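Local coordinates for inositol monophosphatase family protein (PDB 4I3Y), which probably hydrolyses inositol monophosphates to inositol and phosphate in a magnesium-dependent reaction that lithium inhibits, at residues Gln32-Met37 / Lys104-Tyr109; Ile207-Lys212 / Thr231-Lys236. All blocks are in the same frame, centred on the assembly; numbering follows the deposited sequence.

Interaction 1 of 2, residues Gln32-Met37 / Lys104-Tyr109; sequences QLIMEM and KQQEDY
Two methyls of Ile34 make van der Waals contact with the Gln106 amide and the Tyr109 hydroxyl, with no hydrogen bond between them. CG2 lies against the amide of Gln106, 3.6 Å from NE2, and also rests on the chain carbon CG of the same residue at 4.1 Å. The Ile34 and Gln106 side chains run antiparallel alongside one another. The other branch ends in CD1, which meets Tyr109 OH at 3.7 Å, the Ile34 and Tyr109 side chains approaching head-on. A chi1 near -57° puts CG2 on the far side from the backbone N, facing Gln106, and an unusual chi2 of -112° sets the direction of CD1 toward Tyr109 OH. Met37 adds a looser touch, its CE lying 4.4 Å from Gln106 NE2.

No hydrogen bond spans the segments; the backbone bonds at the helix end stay within one of them. There, helix 12-35 is finished by bonds from Glu36 N to Gln32 O (3.0 Å) and from Met37 N to Ile34 O (3.1 Å). On the other side, Gln106 leaves helix 99-105 with positive phi, and its junction with Glu107 places Gln106 C and Glu107 N at the edge of the Tyr109 ring, in its plane.

Leu102 lies against both Ile34 and Tyr109. From the second subunit, Arg197 forms a salt bridge with Asp108, and Gln202 donates to Glu107. A tetraethylene glycol molecule lies close to the Gln106 side chain.

The contact therefore joins two helix C-termini in the inositol monophosphatase fold. Helix 99-105 directly follows the strand that supplies Asp94 and Ile96 to the magnesium site, and the side chain of Tyr109 comes within about 8 Å of a magnesium ion.

Interaction 2 of 2, residues Ile207-Lys212 / Thr231-Lys236; sequences INTNPK and TTLDGK
Thr209 and Leu233 meet through methyl groups alone; the flat groups near them belong to the turns behind. The carbonyl of Thr232 is approached on opposite faces of its plane, by Thr231 OG1 (2.8 Å from Thr232 O) on one and by the backbone N of Gly235 on the other. The side-chain amide of Asn208 is used differently: Asn210 N donates to Asn208 OD1 at 2.9 Å, within the carbonyl plane and at a C=O...donor angle of 155°, which makes an Asx turn that starts on the last residue of strand 205-208.

The CB of Leu233 is directed toward 207-212, and its two methyls reach different residues. CD1 lies 3.9 Å from Thr209 CG2, the two side chains meeting at a slant, while CD2 makes a more distant apolar contact with Ile207 CG2 at 4.3 Å. Thr209 offers its methyl rather than its hydroxyl because chi1 is near 59°, with CG2 beside the backbone N.

Leu233 is the second residue of a type I turn from Thr232 to Gly235, closed by the bond from Gly235 N to Thr232 O (2.9 Å). Thr232 makes two further bonds to Lys236: its OG1 accepts from Lys236 N at 3.0 Å, and its backbone N donates to Lys236 O.

Leu261 lies against both Ile207 and Leu233, and Tyr267 against both Thr209 and Leu233. The contact thus packs the ends of two strands separated by strand 246-249, in the C-terminal mixed sheet of the inositol monophosphatase fold, on the face covered by helix 254-262.

How the interactions relate
From the N terminus, helix 12-35 leads into the small antiparallel pair 39-41 and 48-50, helix 51-67 and the first strands of the seven-stranded sheet; Glu76 of the magnesium site follows strand 72-75, while Asp94 and Ile96 lie on strand 89-97. Interaction 1 closes this 66-residue loop, returning helix 99-105 to the end of the first helix. The chain then completes that sheet and enters the five-stranded one, where interaction 2 closes an 18-residue loop with helices 213-216 and 219-225. The contacts neither nest nor cross. Their centres, about 29 Å apart, lie on opposite sides of the chain's centre. Of the four segments, 104-109 bonds to the second subunit, while neither segment of interaction 2 touches another chain.

Interaction 1 of 2, residues Gln32-Met37 / Lys104-Tyr109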
ATOM      1  N   GLN A  32      19.630 -12.493   2.538  1.00 26.94           N
ATOM      2  CA  GLN A  32      20.845 -12.331   3.346  1.00 31.17           C
ATOM      3  C   GLN A  32      21.164 -10.858   3.707  1.00 26.80           C
ATOM      4  O   GLN A  32      21.371 -10.509   4.893  1.00 25.74           O
ATOM      5  CB  GLN A  32      22.041 -13.033   2.652  1.00 32.31           C
ATOM      6  CG  GLN A  32      23.318 -13.095   3.496  1.00 39.31           C
ATOM      7  CD  GLN A  32      23.092 -13.841   4.789  1.00 43.26           C
ATOM      8  OE1 GLN A  32      22.742 -15.027   4.780  1.00 52.98           O
ATOM      9  NE2 GLN A  32      23.257 -13.146   5.909  1.00 46.03           N
ATOM     10  N   LEU A  33      21.207 -10.000   2.690  1.00 23.79           N
ATOM     11  CA  LEU A  33      21.402  -8.560   2.938  1.00 22.29           C
ATOM     12  C   LEU A  33      20.403  -8.013   4.012  1.00 23.57           C
ATOM     13  O   LEU A  33      20.776  -7.237   4.914  1.00 22.18           O
ATOM     14  CB  LEU A  33      21.307  -7.768   1.617  1.00 21.88           C
ATOM     15  CG  LEU A  33      22.292  -8.217   0.498  1.00 22.89           C
ATOM     16  CD1 LEU A  33      21.963  -7.577  -0.859  1.00 21.41           C
ATOM     17  CD2 LEU A  33      23.757  -7.974   0.871  1.00 21.75           C
ATOM     18  N   ILE A  34      19.144  -8.407   3.882  1.00 22.52           N
ATOM     19  CA  ILE A  34      18.127  -7.999   4.813  1.00 26.17           C
ATOM     20  C   ILE A  34      18.429  -8.561   6.185  1.00 29.76           C
ATOM     21  O   ILE A  34      18.389  -7.815   7.135  1.00 29.66           O
ATOM     22  CB  ILE A  34      16.736  -8.463   4.397  1.00 24.05           C
ATOM     23  CG1 ILE A  34      16.448  -7.929   2.991  1.00 24.83           C
ATOM     24  CG2 ILE A  34      15.714  -8.040   5.459  1.00 23.26           C
ATOM     25  CD1 ILE A  34      15.382  -6.897   2.880  1.00 29.59           C
ATOM     26  N   MET A  35      18.732  -9.862   6.297  1.00 33.62           N
ATOM     27  CA  MET A  35      19.099 -10.414   7.607  1.00 38.22           C
ATOM     28  C   MET A  35      20.207  -9.611   8.301  1.00 35.22           C
ATOM     29  O   MET A  35      20.200  -9.509   9.502  1.00 32.27           O
ATOM     30  CB  MET A  35      19.491 -11.906   7.535  1.00 46.09           C
ATOM     31  CG  MET A  35      18.354 -12.859   7.141  1.00 56.70           C
ATOM     32  SD  MET A  35      18.756 -14.640   6.943  1.00 76.20           S
ATOM     33  CE  MET A  35      19.789 -14.778   5.482  1.00 60.34           C
ATOM     34  N   GLU A  36      21.141  -9.032   7.547  1.00 31.37           N
ATOM     35  CA  GLU A  36      22.251  -8.281   8.133  1.00 31.94           C
ATOM     36  C   GLU A  36      22.178  -6.778   7.802  1.00 29.39           C
ATOM     37  O   GLU A  36      23.192  -6.113   7.611  1.00 26.94           O
ATOM     38  CB  GLU A  36      23.597  -8.914   7.709  1.00 35.28           C
ATOM     39  CG  GLU A  36      23.878  -8.877   6.205  1.00 45.41           C
ATOM     40  CD  GLU A  36      25.050  -9.766   5.759  1.00 50.82           C
ATOM     41  OE1 GLU A  36      25.576  -9.554   4.636  1.00 46.94           O
ATOM     42  OE2 GLU A  36      25.437 -10.682   6.521  1.00 51.05           O
ATOM     43  N   MET A  37      20.956  -6.247   7.750  1.00 28.54           N
ATOM     44  CA  MET A  37      20.729  -4.880   7.343  1.00 26.15           C
ATOM     45  C   MET A  37      21.354  -3.882   8.320  1.00 25.67           C
ATOM     46  O   MET A  37      21.268  -3.997   9.541  1.00 23.01           O
ATOM     47  CB  MET A  37      19.238  -4.616   7.170  1.00 25.17           C
ATOM     48  CG  MET A  37      18.912  -3.232   6.687  1.00 26.76           C
ATOM     49  SD  MET A  37      17.210  -3.146   6.074  1.00 32.59           S
ATOM     50  CE  MET A  37      16.178  -3.382   7.509  1.00 28.61           C
ATOM     51  N   LYS A 104      11.610   0.255   7.444  1.00 12.89           N
ATOM     52  CA  LYS A 104      10.473   0.179   8.391  1.00 12.43           C
ATOM     53  C   LYS A 104       9.567  -1.036   8.172  1.00 12.82           C
ATOM     54  O   LYS A 104       8.931  -1.513   9.109  1.00 13.83           O
ATOM     55  CB  LYS A 104       9.631   1.474   8.357  1.00 11.59           C
ATOM     56  CG  LYS A 104      10.406   2.734   8.726  1.00 10.88           C
ATOM     57  CD  LYS A 104      10.952   2.684  10.161  1.00 11.80           C
ATOM     58  CE  LYS A 104      12.027   3.780  10.389  1.00 11.81           C
ATOM     59  NZ  LYS A 104      12.403   3.874  11.837  1.00 13.04           N
ATOM     60  N   GLN A 105       9.458  -1.537   6.939  1.00 11.84           N
ATOM     61  CA  GLN A 105       8.420  -2.504   6.700  1.00 12.01           C
ATOM     62  C   GLN A 105       8.878  -3.782   6.034  1.00 12.69           C
ATOM     63  O   GLN A 105       8.112  -4.790   6.014  1.00 12.48           O
ATOM     64  CB  GLN A 105       7.310  -1.893   5.830  1.00 11.92           C
ATOM     65  CG  GLN A 105       6.705  -0.540   6.310  1.00 11.77           C
ATOM     66  CD  GLN A 105       5.421  -0.263   5.501  1.00 12.25           C
ATOM     67  OE1 GLN A 105       5.363   0.664   4.639  1.00 13.26           O
ATOM     68  NE2 GLN A 105       4.428  -1.124   5.692  1.00 11.35           N
ATOM     69  N   GLN A 106      10.048  -3.743   5.396  1.00 12.87           N
ATOM     70  CA  GLN A 106      10.467  -4.842   4.507  1.00 13.76           C
ATOM     71  C   GLN A 106       9.406  -5.200   3.478  1.00 14.61           C
ATOM     72  O   GLN A 106       9.255  -6.352   3.099  1.00 12.54           O
ATOM     73  CB  GLN A 106      10.886  -6.080   5.300  1.00 16.45           C
ATOM     74  CG  GLN A 106      12.243  -5.884   5.909  1.00 23.73           C
ATOM     75  CD  GLN A 106      12.248  -6.185   7.354  1.00 33.70           C
ATOM     76  OE1 GLN A 106      11.256  -5.903   8.073  1.00 37.62           O
ATOM     77  NE2 GLN A 106      13.371  -6.749   7.830  1.00 31.96           N
ATOM     78  N   GLU A 107       8.720  -4.189   2.965  1.00 14.14           N
ATOM     79  CA  GLU A 107       7.675  -4.425   2.021  1.00 15.00           C
ATOM     80  C   GLU A 107       7.496  -3.118   1.290  1.00 14.56           C
ATOM     81  O   GLU A 107       7.914  -2.074   1.793  1.00 13.10           O
ATOM     82  CB  GLU A 107       6.359  -4.796   2.721  1.00 16.81           C
ATOM     83  CG  GLU A 107       5.325  -5.292   1.735  1.00 18.68           C
ATOM     84  CD  GLU A 107       4.116  -5.934   2.395  1.00 19.59           C
ATOM     85  OE1 GLU A 107       4.126  -6.210   3.605  1.00 19.62           O
ATOM     86  OE2 GLU A 107       3.152  -6.214   1.669  1.00 18.80           O
ATOM     87  N   ASP A 108       6.855  -3.160   0.136  1.00 13.20           N
ATOM     88  CA  ASP A 108       6.594  -1.881  -0.601  1.00 13.80           C
ATOM     89  C   ASP A 108       7.867  -1.147  -1.000  1.00 13.09           C
ATOM     90  O   ASP A 108       7.993   0.094  -0.809  1.00 13.44           O
ATOM     91  CB  ASP A 108       5.610  -0.959   0.160  1.00 13.39           C
ATOM     92  CG  ASP A 108       4.213  -1.565   0.211  1.00 15.26           C
ATOM     93  OD1 ASP A 108       3.952  -2.457  -0.633  1.00 16.31           O
ATOM     94  OD2 ASP A 108       3.377  -1.161   1.036  1.00 15.47           O
ATOM     95  N   TYR A 109       8.776  -1.884  -1.620  1.00 12.57           N
ATOM     96  CA  TYR A 109       9.977  -1.233  -2.199  1.00 13.08           C
ATOM     97  C   TYR A 109      10.304  -1.985  -3.491  1.00 13.44           C
ATOM     98  O   TYR A 109       9.866  -3.101  -3.658  1.00 13.43           O
ATOM     99  CB  TYR A 109      11.183  -1.139  -1.194  1.00 12.61           C
ATOM    100  CG  TYR A 109      11.661  -2.492  -0.766  1.00 13.22           C
ATOM    101  CD1 TYR A 109      12.645  -3.185  -1.497  1.00 13.41           C
ATOM    102  CD2 TYR A 109      11.064  -3.160   0.285  1.00 13.08           C
ATOM    103  CE1 TYR A 109      13.043  -4.476  -1.162  1.00 12.05           C
ATOM    104  CE2 TYR A 109      11.481  -4.462   0.637  1.00 12.95           C
ATOM    105  CZ  TYR A 109      12.462  -5.109  -0.091  1.00 13.12           C
ATOM    106  OH  TYR A 109      12.865  -6.404   0.274  1.00 11.67           O
TER

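Interaction 2 of 2, residues Ile207-Lys212 / Thr231-Lys236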
ATOM      1  N   ILE A 207       1.948  11.738  -7.953  1.00 14.49           N
ATOM      2  CA  ILE A 207       2.756  12.991  -8.056  1.00 14.46           C
ATOM      3  C   ILE A 207       3.951  12.848  -7.146  1.00 14.88           C
ATOM      4  O   ILE A 207       3.787  12.340  -6.003  1.00 13.63           O
ATOM      5  CB  ILE A 207       1.949  14.180  -7.497  1.00 14.99           C
ATOM      6  CG1 ILE A 207       0.729  14.455  -8.389  1.00 15.47           C
ATOM      7  CG2 ILE A 207       2.825  15.420  -7.296  1.00 14.41           C
ATOM      8  CD1 ILE A 207      -0.389  15.155  -7.612  1.00 16.54           C
ATOM      9  N   ASN A 208       5.135  13.269  -7.622  1.00 16.20           N
ATOM     10  CA  ASN A 208       6.362  13.451  -6.780  1.00 18.29           C
ATOM     11  C   ASN A 208       6.985  14.834  -7.163  1.00 18.73           C
ATOM     12  O   ASN A 208       7.440  15.043  -8.321  1.00 18.29           O
ATOM     13  CB  ASN A 208       7.395  12.294  -6.912  1.00 17.85           C
ATOM     14  CG  ASN A 208       8.627  12.463  -5.976  1.00 18.14           C
ATOM     15  OD1 ASN A 208       9.133  13.587  -5.743  1.00 18.31           O
ATOM     16  ND2 ASN A 208       9.147  11.328  -5.471  1.00 16.04           N
ATOM     17  N   THR A 209       6.921  15.768  -6.212  1.00 17.84           N
ATOM     18  CA  THR A 209       7.286  17.176  -6.490  1.00 20.96           C
ATOM     19  C   THR A 209       8.782  17.413  -6.465  1.00 20.71           C
ATOM     20  O   THR A 209       9.224  18.517  -6.641  1.00 22.51           O
ATOM     21  CB  THR A 209       6.689  18.200  -5.495  1.00 18.66           C
ATOM     22  OG1 THR A 209       7.144  17.875  -4.175  1.00 20.02           O
ATOM     23  CG2 THR A 209       5.225  18.168  -5.556  1.00 18.26           C
ATOM     24  N   ASN A 210       9.563  16.383  -6.213  1.00 21.57           N
ATOM     25  CA  ASN A 210      10.982  16.546  -6.269  1.00 22.22           C
ATOM     26  C   ASN A 210      11.733  15.222  -6.434  1.00 20.21           C
ATOM     27  O   ASN A 210      12.556  14.883  -5.576  1.00 19.99           O
ATOM     28  CB  ASN A 210      11.436  17.314  -5.026  1.00 23.02           C
ATOM     29  CG  ASN A 210      12.915  17.656  -5.062  1.00 27.99           C
ATOM     30  OD1 ASN A 210      13.594  17.649  -4.014  1.00 29.83           O
ATOM     31  ND2 ASN A 210      13.437  17.946  -6.265  1.00 27.14           N
ATOM     32  N   PRO A 211      11.457  14.472  -7.525  1.00 17.52           N
ATOM     33  CA  PRO A 211      12.172  13.214  -7.678  1.00 18.08           C
ATOM     34  C   PRO A 211      13.587  13.376  -8.250  1.00 18.85           C
ATOM     35  O   PRO A 211      13.848  14.311  -9.024  1.00 18.44           O
ATOM     36  CB  PRO A 211      11.342  12.469  -8.727  1.00 17.36           C
ATOM     37  CG  PRO A 211      10.800  13.552  -9.614  1.00 16.95           C
ATOM     38  CD  PRO A 211      10.579  14.741  -8.686  1.00 17.90           C
ATOM     39  N   LYS A 212      14.435  12.398  -7.975  1.00 17.57           N
ATOM     40  CA  LYS A 212      15.736  12.289  -8.628  1.00 18.33           C
ATOM     41  C   LYS A 212      15.570  11.533  -9.922  1.00 17.50           C
ATOM     42  O   LYS A 212      14.545  10.868 -10.110  1.00 17.17           O
ATOM     43  CB  LYS A 212      16.692  11.544  -7.728  1.00 17.82           C
ATOM     44  CG  LYS A 212      16.932  12.339  -6.450  1.00 24.77           C
ATOM     45  CD  LYS A 212      17.882  13.522  -6.660  1.00 27.67           C
ATOM     46  CE  LYS A 212      17.552  14.774  -5.844  1.00 36.98           C
ATOM     47  NZ  LYS A 212      16.477  14.544  -4.819  1.00 44.20           N
ATOM     48  N   THR A 231       4.728  13.965 -17.147  1.00 17.24           N
ATOM     49  CA  THR A 231       5.153  15.343 -17.452  1.00 16.50           C
ATOM     50  C   THR A 231       5.703  16.043 -16.194  1.00 17.20           C
ATOM     51  O   THR A 231       5.606  15.552 -15.046  1.00 15.01           O
ATOM     52  CB  THR A 231       3.952  16.191 -17.967  1.00 17.23           C
ATOM     53  OG1 THR A 231       3.007  16.426 -16.900  1.00 19.26           O
ATOM     54  CG2 THR A 231       3.233  15.517 -19.117  1.00 16.59           C
ATOM     55  N   THR A 232       6.293  17.203 -16.401  1.00 17.03           N
ATOM     56  CA  THR A 232       6.620  18.064 -15.284  1.00 17.69           C
ATOM     57  C   THR A 232       5.255  18.637 -14.797  1.00 17.58           C
ATOM     58  O   THR A 232       4.206  18.470 -15.443  1.00 16.69           O
ATOM     59  CB  THR A 232       7.504  19.234 -15.737  1.00 18.14           C
ATOM     60  OG1 THR A 232       6.691  20.097 -16.524  1.00 19.37           O
ATOM     61  CG2 THR A 232       8.692  18.737 -16.584  1.00 21.49           C
ATOM     62  N   LEU A 233       5.251  19.301 -13.657  1.00 17.84           N
ATOM     63  CA  LEU A 233       3.989  19.745 -13.103  1.00 18.68           C
ATOM     64  C   LEU A 233       3.518  21.019 -13.853  1.00 23.39           C
ATOM     65  O   LEU A 233       2.413  21.545 -13.612  1.00 24.02           O
ATOM     66  CB  LEU A 233       4.102  19.919 -11.597  1.00 16.14           C
ATOM     67  CG  LEU A 233       4.448  18.653 -10.811  1.00 15.58           C
ATOM     68  CD1 LEU A 233       4.639  18.978  -9.332  1.00 14.65           C
ATOM     69  CD2 LEU A 233       3.403  17.561 -10.940  1.00 13.99           C
ATOM     70  N   ASP A 234       4.369  21.473 -14.781  1.00 27.11           N
ATOM     71  CA  ASP A 234       4.044  22.506 -15.793  1.00 28.72           C
ATOM     72  C   ASP A 234       3.521  21.924 -17.088  1.00 26.33           C
ATOM     73  O   ASP A 234       3.371  22.636 -18.069  1.00 26.89           O
ATOM     74  CB  ASP A 234       5.308  23.255 -16.138  1.00 32.53           C
ATOM     75  CG  ASP A 234       5.597  24.369 -15.188  1.00 38.66           C
ATOM     76  OD1 ASP A 234       4.781  24.697 -14.313  1.00 41.59           O
ATOM     77  OD2 ASP A 234       6.676  24.944 -15.330  1.00 51.12           O
ATOM     78  N   GLY A 235       3.303  20.618 -17.108  1.00 22.35           N
ATOM     79  CA  GLY A 235       2.933  19.894 -18.325  1.00 21.26           C
ATOM     80  C   GLY A 235       3.999  19.688 -19.421  1.00 21.43           C
ATOM     81  O   GLY A 235       3.644  19.301 -20.524  1.00 22.41           O
ATOM     82  N   LYS A 236       5.285  19.865 -19.116  1.00 21.18           N
ATOM     83  CA  LYS A 236       6.322  19.750 -20.122  1.00 24.64           C
ATOM     84  C   LYS A 236       6.985  18.367 -20.104  1.00 25.31           C
ATOM     85  O   LYS A 236       6.748  17.570 -19.189  1.00 22.22           O
ATOM     86  CB  LYS A 236       7.377  20.869 -19.920  1.00 29.48           C
ATOM     87  CG  LYS A 236       7.065  22.188 -20.633  1.00 30.91           C
ATOM     88  CD  LYS A 236       6.553  23.180 -19.611  1.00 36.66           C
ATOM     89  CE  LYS A 236       7.683  23.957 -18.939  1.00 44.67           C
ATOM     90  NZ  LYS A 236       7.972  25.238 -19.655  1.00 47.71           N
TER